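Copper chaperone CopZ (Staphylococcus aureus, PDB 6FF2) sequesters copper(I) in the cytoplasm and carries it to the copper-exporting P-type ATPase CopA. Local coordinates at residues A[6-11]-A[64-68]; A[27-32]-A[45-51]; A[3-7]-A[53-57]. One frame throughout, in Å; residues are numbered along the deposited sequence.

Interaction 1 (A[6-11]-A[64-68])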
ATOM      1  N   LEU A   6     -12.936  13.985  -5.554  1.00 13.01           N
ATOM      2  CA  LEU A   6     -11.594  14.238  -6.060  1.00 13.23           C
ATOM      3  C   LEU A   6     -11.260  13.155  -7.057  1.00 13.42           C
ATOM      4  O   LEU A   6     -11.627  11.975  -6.850  1.00 16.80           O
ATOM      5  CB  LEU A   6     -10.554  14.383  -4.975  1.00 17.02           C
ATOM      6  CG  LEU A   6     -10.852  15.511  -3.984  1.00 18.61           C
ATOM      7  CD1 LEU A   6     -11.451  14.925  -2.732  1.00 19.14           C
ATOM      8  CD2 LEU A   6      -9.607  16.332  -3.643  1.00 20.69           C
ATOM      9  N   ASN A   7     -10.541  13.520  -8.110  1.00 16.04           N
ATOM     10  CA  ASN A   7     -10.012  12.537  -9.072  1.00 16.50           C
ATOM     11  C   ASN A   7      -8.518  12.362  -8.773  1.00 16.69           C
ATOM     12  O   ASN A   7      -7.787  13.303  -8.828  1.00 18.80           O
ATOM     13  CB  ASN A   7     -10.211  12.998 -10.456  1.00 20.83           C
ATOM     14  CG  ASN A   7     -11.565  12.741 -10.892  1.00 26.91           C
ATOM     15  OD1 ASN A   7     -12.307  13.683 -11.078  1.00 41.75           O
ATOM     16  ND2 ASN A   7     -11.905  11.459 -11.124  1.00 33.83           N
ATOM     17  N   VAL A   8      -8.120  11.142  -8.403  1.00 17.71           N
ATOM     18  CA  VAL A   8      -6.796  10.884  -7.858  1.00 16.37           C
ATOM     19  C   VAL A   8      -6.149   9.847  -8.706  1.00 16.32           C
ATOM     20  O   VAL A   8      -6.783   8.849  -9.057  1.00 19.77           O
ATOM     21  CB  VAL A   8      -6.860  10.421  -6.393  1.00 15.08           C
ATOM     22  CG1 VAL A   8      -5.470  10.159  -5.847  1.00 17.13           C
ATOM     23  CG2 VAL A   8      -7.550  11.440  -5.493  1.00 18.57           C
ATOM     24  N   GLU A   9      -4.899  10.138  -9.063  1.00 15.90           N
ATOM     25  CA  GLU A   9      -4.033   9.189  -9.799  1.00 17.75           C
ATOM     26  C   GLU A   9      -2.990   8.609  -8.875  1.00 19.46           C
ATOM     27  O   GLU A   9      -2.429   9.314  -8.013  1.00 20.94           O
ATOM     28  CB  GLU A   9      -3.313   9.896 -10.978  1.00 20.04           C
ATOM     29  CG  GLU A   9      -4.296  10.253 -12.054  1.00 21.58           C
ATOM     30  CD  GLU A   9      -3.680  10.952 -13.251  1.00 29.46           C
ATOM     31  OE1 GLU A   9      -2.473  11.269 -13.274  1.00 38.46           O
ATOM     32  OE2 GLU A   9      -4.457  11.197 -14.182  1.00 32.35           O
ATOM     33  N   GLY A  10      -2.697   7.327  -9.111  1.00 19.60           N
ATOM     34  CA  GLY A  10      -1.606   6.651  -8.375  1.00 19.81           C
ATOM     35  C   GLY A  10      -2.096   5.648  -7.339  1.00 19.44           C
ATOM     36  O   GLY A  10      -1.284   4.940  -6.761  1.00 21.21           O
ATOM     37  N   MET A  11      -3.405   5.581  -7.077  1.00 18.43           N
ATOM     38  CA  MET A  11      -3.896   4.662  -6.035  1.00 17.56           C
ATOM     39  C   MET A  11      -4.023   3.297  -6.683  1.00 18.19           C
ATOM     40  O   MET A  11      -4.847   3.102  -7.566  1.00 22.31           O
ATOM     41  CB  MET A  11      -5.231   5.116  -5.438  1.00 16.12           C
ATOM     42  CG  MET A  11      -5.157   6.508  -4.854  1.00 16.50           C
ATOM     43  SD  MET A  11      -6.740   6.965  -4.117  1.00 19.38           S
ATOM     44  CE  MET A  11      -7.812   6.886  -5.540  1.00 18.73           C
ATOM     45  N   GLY A  64       1.567  11.065  -1.380  1.00 21.92           N
ATOM     46  CA  GLY A  64       2.269  10.693  -2.595  1.00 22.78           C
ATOM     47  C   GLY A  64       1.474  10.545  -3.873  1.00 22.72           C
ATOM     48  O   GLY A  64       2.030  10.187  -4.885  1.00 25.94           O
ATOM     49  N   TYR A  65       0.196  10.874  -3.867  1.00 18.21           N
ATOM     50  CA  TYR A  65      -0.692  10.713  -5.042  1.00 15.94           C
ATOM     51  C   TYR A  65      -0.869  12.055  -5.745  1.00 17.43           C
ATOM     52  O   TYR A  65      -0.536  13.065  -5.205  1.00 20.33           O
ATOM     53  CB  TYR A  65      -2.062  10.129  -4.564  1.00 16.62           C
ATOM     54  CG  TYR A  65      -1.874   8.851  -3.809  1.00 16.15           C
ATOM     55  CD1 TYR A  65      -1.545   7.694  -4.468  1.00 16.98           C
ATOM     56  CD2 TYR A  65      -1.903   8.812  -2.452  1.00 15.58           C
ATOM     57  CE1 TYR A  65      -1.254   6.533  -3.765  1.00 21.25           C
ATOM     58  CE2 TYR A  65      -1.628   7.677  -1.731  1.00 17.21           C
ATOM     59  CZ  TYR A  65      -1.300   6.554  -2.394  1.00 18.04           C
ATOM     60  OH  TYR A  65      -1.008   5.474  -1.618  1.00 20.45           O
ATOM     61  N   ASP A  66      -1.400  12.041  -6.957  1.00 20.50           N
ATOM     62  CA  ASP A  66      -1.644  13.255  -7.738  1.00 21.23           C
ATOM     63  C   ASP A  66      -3.152  13.519  -7.785  1.00 18.77           C
ATOM     64  O   ASP A  66      -3.937  12.635  -8.186  1.00 21.42           O
ATOM     65  CB  ASP A  66      -1.154  13.081  -9.171  1.00 22.93           C
ATOM     66  CG  ASP A  66       0.351  12.984  -9.279  1.00 32.27           C
ATOM     67  OD1 ASP A  66       1.110  13.522  -8.450  1.00 35.06           O
ATOM     68  OD2 ASP A  66       0.761  12.378 -10.267  1.00 37.52           O
ATOM     69  N   VAL A  67      -3.559  14.725  -7.448  1.00 20.53           N
ATOM     70  CA  VAL A  67      -4.955  15.064  -7.579  1.00 19.66           C
ATOM     71  C   VAL A  67      -5.123  15.789  -8.930  1.00 23.17           C
ATOM     72  O   VAL A  67      -4.417  16.753  -9.189  1.00 25.12           O
ATOM     73  CB  VAL A  67      -5.405  15.969  -6.435  1.00 23.03           C
ATOM     74  CG1 VAL A  67      -6.826  16.466  -6.677  1.00 24.02           C
ATOM     75  CG2 VAL A  67      -5.253  15.263  -5.111  1.00 24.87           C
ATOM     76  N   VAL A  68      -6.060  15.348  -9.775  1.00 19.61           N
ATOM     77  CA  VAL A  68      -6.261  15.931 -11.097  1.00 23.72           C
ATOM     78  C   VAL A  68      -6.961  17.261 -10.952  1.00 28.84           C
ATOM     79  O   VAL A  68      -7.939  17.381 -10.206  1.00 34.60           O
ATOM     80  CB  VAL A  68      -7.185  15.070 -11.948  1.00 26.34           C
ATOM     81  CG1 VAL A  68      -7.609  15.827 -13.220  1.00 27.92           C
ATOM     82  CG2 VAL A  68      -6.526  13.732 -12.218  1.00 25.33           C
ATOM     83  OXT VAL A  68      -6.533  18.206 -11.640  1.00 41.65           O
TER
HETATM   84  O   HOH W   1      -9.855  16.272  -8.590  1.00 26.45           O

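Interaction 2 (A[27-32]-A[45-51])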
ATOM      1  N   ILE A  27      -8.636  15.085   9.024  1.00 17.01           N
ATOM      2  CA  ILE A  27      -8.914  16.497   8.955  1.00 15.96           C
ATOM      3  C   ILE A  27     -10.200  16.792   9.708  1.00 16.76           C
ATOM      4  O   ILE A  27     -11.239  16.184   9.397  1.00 17.84           O
ATOM      5  CB  ILE A  27      -9.039  17.004   7.518  1.00 17.41           C
ATOM      6  CG1 ILE A  27      -7.845  16.561   6.620  1.00 17.73           C
ATOM      7  CG2 ILE A  27      -9.254  18.509   7.528  1.00 22.12           C
ATOM      8  CD1 ILE A  27      -8.044  16.771   5.112  1.00 21.30           C
ATOM      9  N   ASP A  28     -10.151  17.779  10.596  1.00 16.28           N
ATOM     10  CA  ASP A  28     -11.360  18.198  11.329  1.00 17.70           C
ATOM     11  C   ASP A  28     -12.327  18.821  10.344  1.00 17.42           C
ATOM     12  O   ASP A  28     -11.970  19.700   9.537  1.00 18.79           O
ATOM     13  CB  ASP A  28     -11.001  19.203  12.425  1.00 20.15           C
ATOM     14  CG  ASP A  28     -12.212  19.655  13.277  1.00 27.12           C
ATOM     15  OD1 ASP A  28     -13.085  18.800  13.546  1.00 30.47           O
ATOM     16  OD2 ASP A  28     -12.319  20.867  13.669  1.00 41.04           O
ATOM     17  N   GLY A  29     -13.562  18.307  10.386  1.00 16.01           N
ATOM     18  CA  GLY A  29     -14.628  18.706   9.460  1.00 15.07           C
ATOM     19  C   GLY A  29     -14.904  17.727   8.328  1.00 13.07           C
ATOM     20  O   GLY A  29     -15.924  17.812   7.621  1.00 12.36           O
ATOM     21  N   VAL A  30     -13.967  16.778   8.078  1.00 12.13           N
ATOM     22  CA  VAL A  30     -14.246  15.648   7.173  1.00 13.28           C
ATOM     23  C   VAL A  30     -14.928  14.578   7.963  1.00 13.52           C
ATOM     24  O   VAL A  30     -14.476  14.165   9.018  1.00 14.25           O
ATOM     25  CB  VAL A  30     -12.965  15.098   6.558  1.00 11.72           C
ATOM     26  CG1 VAL A  30     -13.237  13.811   5.821  1.00 12.88           C
ATOM     27  CG2 VAL A  30     -12.378  16.130   5.632  1.00 12.40           C
ATOM     28  N   THR A  31     -16.100  14.197   7.452  1.00 12.47           N
ATOM     29  CA  THR A  31     -16.967  13.214   8.098  1.00 12.43           C
ATOM     30  C   THR A  31     -16.654  11.796   7.639  1.00 11.79           C
ATOM     31  O   THR A  31     -16.630  10.884   8.453  1.00 15.80           O
ATOM     32  CB  THR A  31     -18.425  13.598   7.884  1.00 13.58           C
ATOM     33  OG1 THR A  31     -18.600  14.967   8.327  1.00 15.16           O
ATOM     34  CG2 THR A  31     -19.316  12.665   8.595  1.00 15.87           C
ATOM     35  N   SER A  32     -16.414  11.605   6.340  1.00 12.36           N
ATOM     36  CA  SER A  32     -16.005  10.339   5.822  1.00 11.85           C
ATOM     37  C   SER A  32     -15.324  10.506   4.481  1.00 12.04           C
ATOM     38  O   SER A  32     -15.467  11.544   3.806  1.00 10.89           O
ATOM     39  CB  SER A  32     -17.249   9.424   5.688  1.00 13.42           C
ATOM     40  OG  SER A  32     -18.089   9.810   4.629  1.00 15.02           O
ATOM     41  N   GLN A  45     -17.343  13.365   2.321  1.00  9.58           N
ATOM     42  CA  GLN A  45     -18.469  14.037   2.999  1.00 10.06           C
ATOM     43  C   GLN A  45     -17.863  14.949   4.072  1.00 10.31           C
ATOM     44  O   GLN A  45     -17.050  14.502   4.913  1.00 10.29           O
ATOM     45  CB  GLN A  45     -19.400  13.032   3.648  1.00 10.92           C
ATOM     46  CG  GLN A  45     -20.003  12.050   2.655  1.00 11.90           C
ATOM     47  CD  GLN A  45     -21.098  12.656   1.823  1.00 14.54           C
ATOM     48  OE1 GLN A  45     -21.724  13.653   2.207  1.00 19.74           O
ATOM     49  NE2 GLN A  45     -21.369  12.046   0.717  1.00 17.21           N
ATOM     50  N   TYR A  46     -18.286  16.213   4.101  1.00 10.06           N
ATOM     51  CA  TYR A  46     -17.635  17.175   4.968  1.00 10.43           C
ATOM     52  C   TYR A  46     -18.535  18.371   5.282  1.00 11.53           C
ATOM     53  O   TYR A  46     -19.511  18.611   4.540  1.00 11.72           O
ATOM     54  CB  TYR A  46     -16.342  17.683   4.318  1.00 10.15           C
ATOM     55  CG  TYR A  46     -16.522  18.553   3.072  1.00 10.94           C
ATOM     56  CD1 TYR A  46     -16.917  18.045   1.861  1.00 13.09           C
ATOM     57  CD2 TYR A  46     -16.298  19.943   3.133  1.00 12.29           C
ATOM     58  CE1 TYR A  46     -17.067  18.834   0.726  1.00 13.35           C
ATOM     59  CE2 TYR A  46     -16.454  20.743   2.015  1.00 11.93           C
ATOM     60  CZ  TYR A  46     -16.841  20.191   0.794  1.00 13.32           C
ATOM     61  OH  TYR A  46     -16.973  20.971  -0.281  1.00 15.70           O
ATOM     62  N   ASP A  47     -18.156  19.090   6.341  1.00 11.80           N
ATOM     63  CA  ASP A  47     -18.829  20.337   6.736  1.00 10.39           C
ATOM     64  C   ASP A  47     -18.063  21.454   6.020  1.00 10.31           C
ATOM     65  O   ASP A  47     -16.892  21.706   6.375  1.00 11.95           O
ATOM     66  CB  ASP A  47     -18.767  20.498   8.243  1.00 11.82           C
ATOM     67  CG  ASP A  47     -19.431  21.802   8.748  1.00 11.38           C
ATOM     68  OD1 ASP A  47     -19.657  22.689   7.904  1.00 14.27           O
ATOM     69  OD2 ASP A  47     -19.649  21.869   9.963  1.00 14.39           O
ATOM     70  N   ASP A  48     -18.691  22.067   5.029  1.00 12.06           N
ATOM     71  CA  ASP A  48     -18.038  23.054   4.162  1.00 12.10           C
ATOM     72  C   ASP A  48     -17.826  24.389   4.896  1.00 11.23           C
ATOM     73  O   ASP A  48     -17.136  25.270   4.361  1.00 14.19           O
ATOM     74  CB  ASP A  48     -18.710  23.254   2.820  1.00 14.66           C
ATOM     75  CG  ASP A  48     -20.053  23.961   2.920  1.00 16.10           C
ATOM     76  OD1 ASP A  48     -20.670  23.997   3.987  1.00 19.96           O
ATOM     77  OD2 ASP A  48     -20.549  24.426   1.898  1.00 22.39           O
ATOM     78  N   SER A  49     -18.282  24.508   6.135  1.00 12.14           N
ATOM     79  CA  SER A  49     -17.914  25.664   6.948  1.00 13.12           C
ATOM     80  C   SER A  49     -16.599  25.446   7.629  1.00 13.87           C
ATOM     81  O   SER A  49     -15.943  26.414   8.068  1.00 17.35           O
ATOM     82  CB  SER A  49     -18.967  25.964   7.998  1.00 14.96           C
ATOM     83  OG  SER A  49     -20.048  26.559   7.361  1.00 20.67           O
ATOM     84  N   LYS A  50     -16.132  24.182   7.716  1.00 12.59           N
ATOM     85  CA  LYS A  50     -14.946  23.847   8.519  1.00 14.34           C
ATOM     86  C   LYS A  50     -13.740  23.473   7.690  1.00 15.69           C
ATOM     87  O   LYS A  50     -12.620  23.800   8.062  1.00 20.27           O
ATOM     88  CB  LYS A  50     -15.240  22.704   9.424  1.00 15.74           C
ATOM     89  CG  LYS A  50     -16.117  23.119  10.544  1.00 19.10           C
ATOM     90  CD  LYS A  50     -16.390  21.975  11.494  1.00 23.03           C
ATOM     91  CE  LYS A  50     -15.141  21.365  12.118  1.00 26.14           C
ATOM     92  NZ  LYS A  50     -15.633  20.333  13.086  1.00 30.47           N
ATOM     93  N   VAL A  51     -13.974  22.853   6.545  1.00 11.87           N
ATOM     94  CA  VAL A  51     -12.846  22.325   5.753  1.00 12.46           C
ATOM     95  C   VAL A  51     -12.975  22.747   4.326  1.00 14.33           C
ATOM     96  O   VAL A  51     -14.063  22.789   3.765  1.00 13.76           O
ATOM     97  CB  VAL A  51     -12.655  20.807   5.992  1.00 18.87           C
ATOM     98  CG1 VAL A  51     -13.826  20.039   5.638  1.00 19.57           C
ATOM     99  CG2 VAL A  51     -11.474  20.303   5.172  1.00 18.26           C
TER
HETATM  100  O   HOH W   2     -10.349  21.732   8.934  1.00 26.46           O

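Interaction 3 (A[3-7]-A[53-57])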
ATOM      1  N   GLN A   3     -20.492  17.404  -0.234  1.00 12.14           N
ATOM      2  CA  GLN A   3     -19.773  16.307  -0.884  1.00 11.96           C
ATOM      3  C   GLN A   3     -18.813  16.851  -1.875  1.00 11.95           C
ATOM      4  O   GLN A   3     -19.151  17.762  -2.673  1.00 13.08           O
ATOM      5  CB  GLN A   3     -20.754  15.339  -1.529  1.00 13.42           C
ATOM      6  CG  GLN A   3     -20.099  14.071  -2.083  1.00 14.42           C
ATOM      7  CD  GLN A   3     -21.063  13.183  -2.797  1.00 16.37           C
ATOM      8  OE1 GLN A   3     -22.221  13.550  -2.996  1.00 23.28           O
ATOM      9  NE2 GLN A   3     -20.614  11.999  -3.170  1.00 18.36           N
ATOM     10  N   GLU A   4     -17.565  16.319  -1.836  1.00 11.56           N
ATOM     11  CA  GLU A   4     -16.530  16.611  -2.841  1.00 11.42           C
ATOM     12  C   GLU A   4     -16.095  15.330  -3.454  1.00 11.13           C
ATOM     13  O   GLU A   4     -15.919  14.366  -2.751  1.00 12.72           O
ATOM     14  CB  GLU A   4     -15.341  17.292  -2.162  1.00 13.71           C
ATOM     15  CG  GLU A   4     -14.112  17.497  -3.009  1.00 15.90           C
ATOM     16  CD  GLU A   4     -14.245  18.434  -4.160  1.00 20.29           C
ATOM     17  OE1 GLU A   4     -15.203  19.182  -4.271  1.00 22.44           O
ATOM     18  OE2 GLU A   4     -13.285  18.369  -4.990  1.00 22.77           O
ATOM     19  N   ILE A   5     -15.982  15.294  -4.771  1.00 12.20           N
ATOM     20  CA  ILE A   5     -15.371  14.180  -5.474  1.00 11.51           C
ATOM     21  C   ILE A   5     -14.024  14.613  -6.024  1.00 12.64           C
ATOM     22  O   ILE A   5     -13.971  15.509  -6.867  1.00 14.39           O
ATOM     23  CB  ILE A   5     -16.309  13.621  -6.539  1.00 13.55           C
ATOM     24  CG1 ILE A   5     -17.650  13.151  -5.868  1.00 17.99           C
ATOM     25  CG2 ILE A   5     -15.642  12.477  -7.272  1.00 14.42           C
ATOM     26  CD1 ILE A   5     -18.697  12.791  -6.855  1.00 24.12           C
ATOM     27  N   LEU A   6     -12.936  13.985  -5.554  1.00 13.01           N
ATOM     28  CA  LEU A   6     -11.594  14.238  -6.060  1.00 13.23           C
ATOM     29  C   LEU A   6     -11.260  13.155  -7.057  1.00 13.42           C
ATOM     30  O   LEU A   6     -11.627  11.975  -6.850  1.00 16.80           O
ATOM     31  CB  LEU A   6     -10.554  14.383  -4.975  1.00 17.02           C
ATOM     32  CG  LEU A   6     -10.852  15.511  -3.984  1.00 18.61           C
ATOM     33  CD1 LEU A   6     -11.451  14.925  -2.732  1.00 19.14           C
ATOM     34  CD2 LEU A   6      -9.607  16.332  -3.643  1.00 20.69           C
ATOM     35  N   ASN A   7     -10.541  13.520  -8.110  1.00 16.04           N
ATOM     36  CA  ASN A   7     -10.012  12.537  -9.072  1.00 16.50           C
ATOM     37  C   ASN A   7      -8.518  12.362  -8.773  1.00 16.69           C
ATOM     38  O   ASN A   7      -7.787  13.303  -8.828  1.00 18.80           O
ATOM     39  CB  ASN A   7     -10.211  12.998 -10.456  1.00 20.83           C
ATOM     40  CG  ASN A   7     -11.565  12.741 -10.892  1.00 26.91           C
ATOM     41  OD1 ASN A   7     -12.307  13.683 -11.078  1.00 41.75           O
ATOM     42  ND2 ASN A   7     -11.905  11.459 -11.124  1.00 33.83           N
ATOM     43  N   VAL A  53     -11.619  22.321   0.205  1.00 13.28           N
ATOM     44  CA  VAL A  53     -11.150  21.284  -0.669  1.00 13.33           C
ATOM     45  C   VAL A  53      -9.601  21.332  -0.781  1.00 13.07           C
ATOM     46  O   VAL A  53      -8.961  20.303  -0.929  1.00 13.84           O
ATOM     47  CB  VAL A  53     -11.857  21.383  -2.021  1.00 15.88           C
ATOM     48  CG1 VAL A  53     -11.227  20.433  -3.029  1.00 16.23           C
ATOM     49  CG2 VAL A  53     -13.324  21.018  -1.805  1.00 15.27           C
ATOM     50  N   SER A  54      -9.022  22.525  -0.700  1.00 13.08           N
ATOM     51  CA  SER A  54      -7.555  22.640  -0.724  1.00 13.10           C
ATOM     52  C   SER A  54      -6.870  21.768   0.340  1.00 12.42           C
ATOM     53  O   SER A  54      -5.805  21.191   0.092  1.00 14.53           O
ATOM     54  CB  SER A  54      -7.236  24.134  -0.594  1.00 12.18           C
ATOM     55  OG  SER A  54      -7.661  24.674   0.676  1.00 13.56           O
ATOM     56  N   GLN A  55      -7.440  21.669   1.535  1.00 12.05           N
ATOM     57  CA  GLN A  55      -6.907  20.849   2.600  1.00 13.07           C
ATOM     58  C   GLN A  55      -6.988  19.352   2.206  1.00 12.75           C
ATOM     59  O   GLN A  55      -6.099  18.560   2.535  1.00 14.37           O
ATOM     60  CB  GLN A  55      -7.656  21.103   3.896  1.00 13.96           C
ATOM     61  CG  GLN A  55      -7.458  22.488   4.509  1.00 14.02           C
ATOM     62  CD  GLN A  55      -8.433  22.682   5.633  1.00 13.60           C
ATOM     63  OE1 GLN A  55      -9.480  23.348   5.420  1.00 16.55           O
ATOM     64  NE2 GLN A  55      -8.177  22.061   6.791  1.00 15.42           N
ATOM     65  N   MET A  56      -8.068  18.941   1.545  1.00 12.93           N
ATOM     66  CA  MET A  56      -8.189  17.563   1.104  1.00 12.92           C
ATOM     67  C   MET A  56      -7.146  17.211   0.054  1.00 13.81           C
ATOM     68  O   MET A  56      -6.527  16.139   0.110  1.00 13.83           O
ATOM     69  CB  MET A  56      -9.600  17.334   0.527  1.00 12.55           C
ATOM     70  CG  MET A  56     -10.753  17.645   1.500  1.00 12.78           C
ATOM     71  SD  MET A  56     -12.297  17.569   0.590  1.00 13.79           S
ATOM     72  CE  MET A  56     -13.363  18.540   1.707  1.00 15.16           C
ATOM     73  N   LYS A  57      -7.003  18.082  -0.942  1.00 13.11           N
ATOM     74  CA  LYS A  57      -6.004  17.870  -1.990  0.50 14.51           C
ATOM     75  C   LYS A  57      -4.629  17.764  -1.369  1.00 14.28           C
ATOM     76  O   LYS A  57      -3.828  16.910  -1.795  1.00 15.57           O
ATOM     77  CB  LYS A  57      -6.062  18.989  -3.030  0.50 18.62           C
ATOM     78  CG  LYS A  57      -7.332  18.943  -3.857  0.50 22.57           C
ATOM     79  CD  LYS A  57      -7.415  20.088  -4.850  0.50 24.29           C
ATOM     80  CE  LYS A  57      -8.637  19.905  -5.691  0.50 20.87           C
ATOM     81  NZ  LYS A  57      -8.500  20.492  -7.027  0.50 28.58           N
TER

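Interaction 1 (A[6-11]-A[64-68])
Asn7 O accepts the amide of Val68 at 2.8 Å, with an N-H...O angle of 174°, and the CA-H of Val67 makes a bent, weaker contact with it (3.6 Å from Val67 CA). Two residues further along, Glu9 and Asp66 exchange two backbone bonds, Glu9 N to Asp66 O at 2.8 Å and Asp66 N to Glu9 O at 3.1 Å. These bonds define an antiparallel register in which Val8 and Val67 form the non-hydrogen-bonded pair. A water bridges the end of the pairing, donating to the C-terminal Val68 O and accepting from Asn7 N.

Beyond Glu9 the strand gives way to a turn around the Tyr65 ring. With CG anti to the carbonyl carbon (chi1 -55°), the ring turns its edge to Gly10 O, 3.4 Å from Tyr65 CE1, and one face to Met11 CG, 4.2 Å from the centroid. The methionine SD stands higher above the ring, a long Met-aromatic contact. Tyr65 CB meets Val8 CG1 at 3.6 Å. Glu9 OE1 and Asp66 OD2, 4.6 Å apart, are like charges that probably repel mildly at this exposed edge.

Tyr65 also packs on Cys16, a copper ligand, and on His15 of the second subunit. Val8 rests on Val42 of strand 41-46, and Val67 on Lys57 and Ile60 of helix 53-62. Strand 66-67, the last of the ferredoxin-like beta-alpha-beta-beta-alpha-beta fold, pairs with strand 3-9 and is outermost on that side within the chain.

Interaction 2 (A[27-32]-A[45-51])
Gly29 presents a smooth, side-chain-free surface to Lys50 and Val51, and their side chains fill the hollow there. Lys50 CB lies 4.0 Å and Lys50 CE 3.8 Å from Gly29 CA, and Val51 CG1 is 3.6 Å from Gly29 O. Val51 places its two methyls differently: CG1, held between backbone N and carbonyl carbon (chi1 59°), covers the glycine carbonyl, whereas Val51 CG2 reaches Ile27 CG2 at 3.7 Å. Val30 CG2 adds a looser apolar contact with Val51 CG1.

Lys50 bends at chi3 (59°) as it passes the glycine, bringing Lys50 NZ to Asp28 OD1 at 3.0 Å in a salt bridge. The ammonium approaches from above the carboxylate plane, 41° out of it. Nearby, a water donates to both Asp28 O and Lys50 O, tying the two backbones together.

Glycine is the third residue of a type II turn from Ile27 to Val30, which leads into a beta hairpin of strands 30-36 and 41-46. The hairpin contains a classic beta bulge: Thr31 and Ser32 both face Gln45, whose O accepts from Thr31 N at 2.7 Å and, more weakly by length, from Ser32 N at 3.3 Å. Ser32 OG rests against Gln45 CG on the face they share. The opposite face carries Val30 and Tyr46, and Tyr46 CB nestles 3.3 Å from Gly29 O. That oxygen also takes the amide of Asp47, while Asp47 OD1 accepts from Ser49 N in an Asx turn that shapes the following loop.

Interaction 3 (A[3-7]-A[53-57])
Glu4 reaches from the strand toward Val53 and Met56 of the helix, its CB 4.1 Å from Met56 SD. The next carbon, Glu4 CG, sits anti to the backbone N (chi1 172°) and meets both Met56 SD, at 4.0 Å, and Val53 CG2, at 3.8 Å. A bend at chi2 (66°) then turns CD against the two Val53 methyls. At the tip the carboxylate oxygens divide between them: Glu4 OE1 lies 3.6 Å from Val53 CG2 and Glu4 OE2 3.5 Å from Val53 CG1. The valine thus meets the carboxylate with both branches, and the two side chains cross at about a right angle.

Two residues along, Leu6 presents CD2 to the next part of the helix. In the lysine conformer given, Leu6 CD2 is 3.5 Å from Lys57 CG; Met56 CB follows at 4.3 Å from the same methyl, and Val53 CG1 is more distant still. Lys57 meets the leucine with its CG.

The axes of strand 3-7 and helix 53-57 pass 10.4 Å apart at 36°. Helix 53-62 is the second helix of the ferredoxin-like fold of heavy-metal-associated domains, lying across one face of the sheet. Met56 and Glu4 both also pack on Tyr46 of the adjoining strand 41-46, while Leu6 and Lys57 both touch Val67 of strand 66-67.

The three contacts join parts of one small heavy-metal-associated domain, whose sheet has the strand order 30-36, 41-46, 3-9, 66-67. Interactions 1 and 3 share strand 3-9 and residues Leu6 and Asn7, with centres about 10 Å apart. Interaction 3 sets helix 53-62 against that strand; interaction 1 adds the C-terminal strand beside it. Interaction 2 lies about 10 Å from interaction 3 and about 19 Å from interaction 1, centre to centre, across the chain's centre from the latter. Along the sequence it is nested inside the loops closed by the other two. Tyr65 of interaction 1 lies about 3 Å (nearest atoms) from a bound copper(I) ion, whereas interactions 2 and 3 lie away from the metal-binding residues.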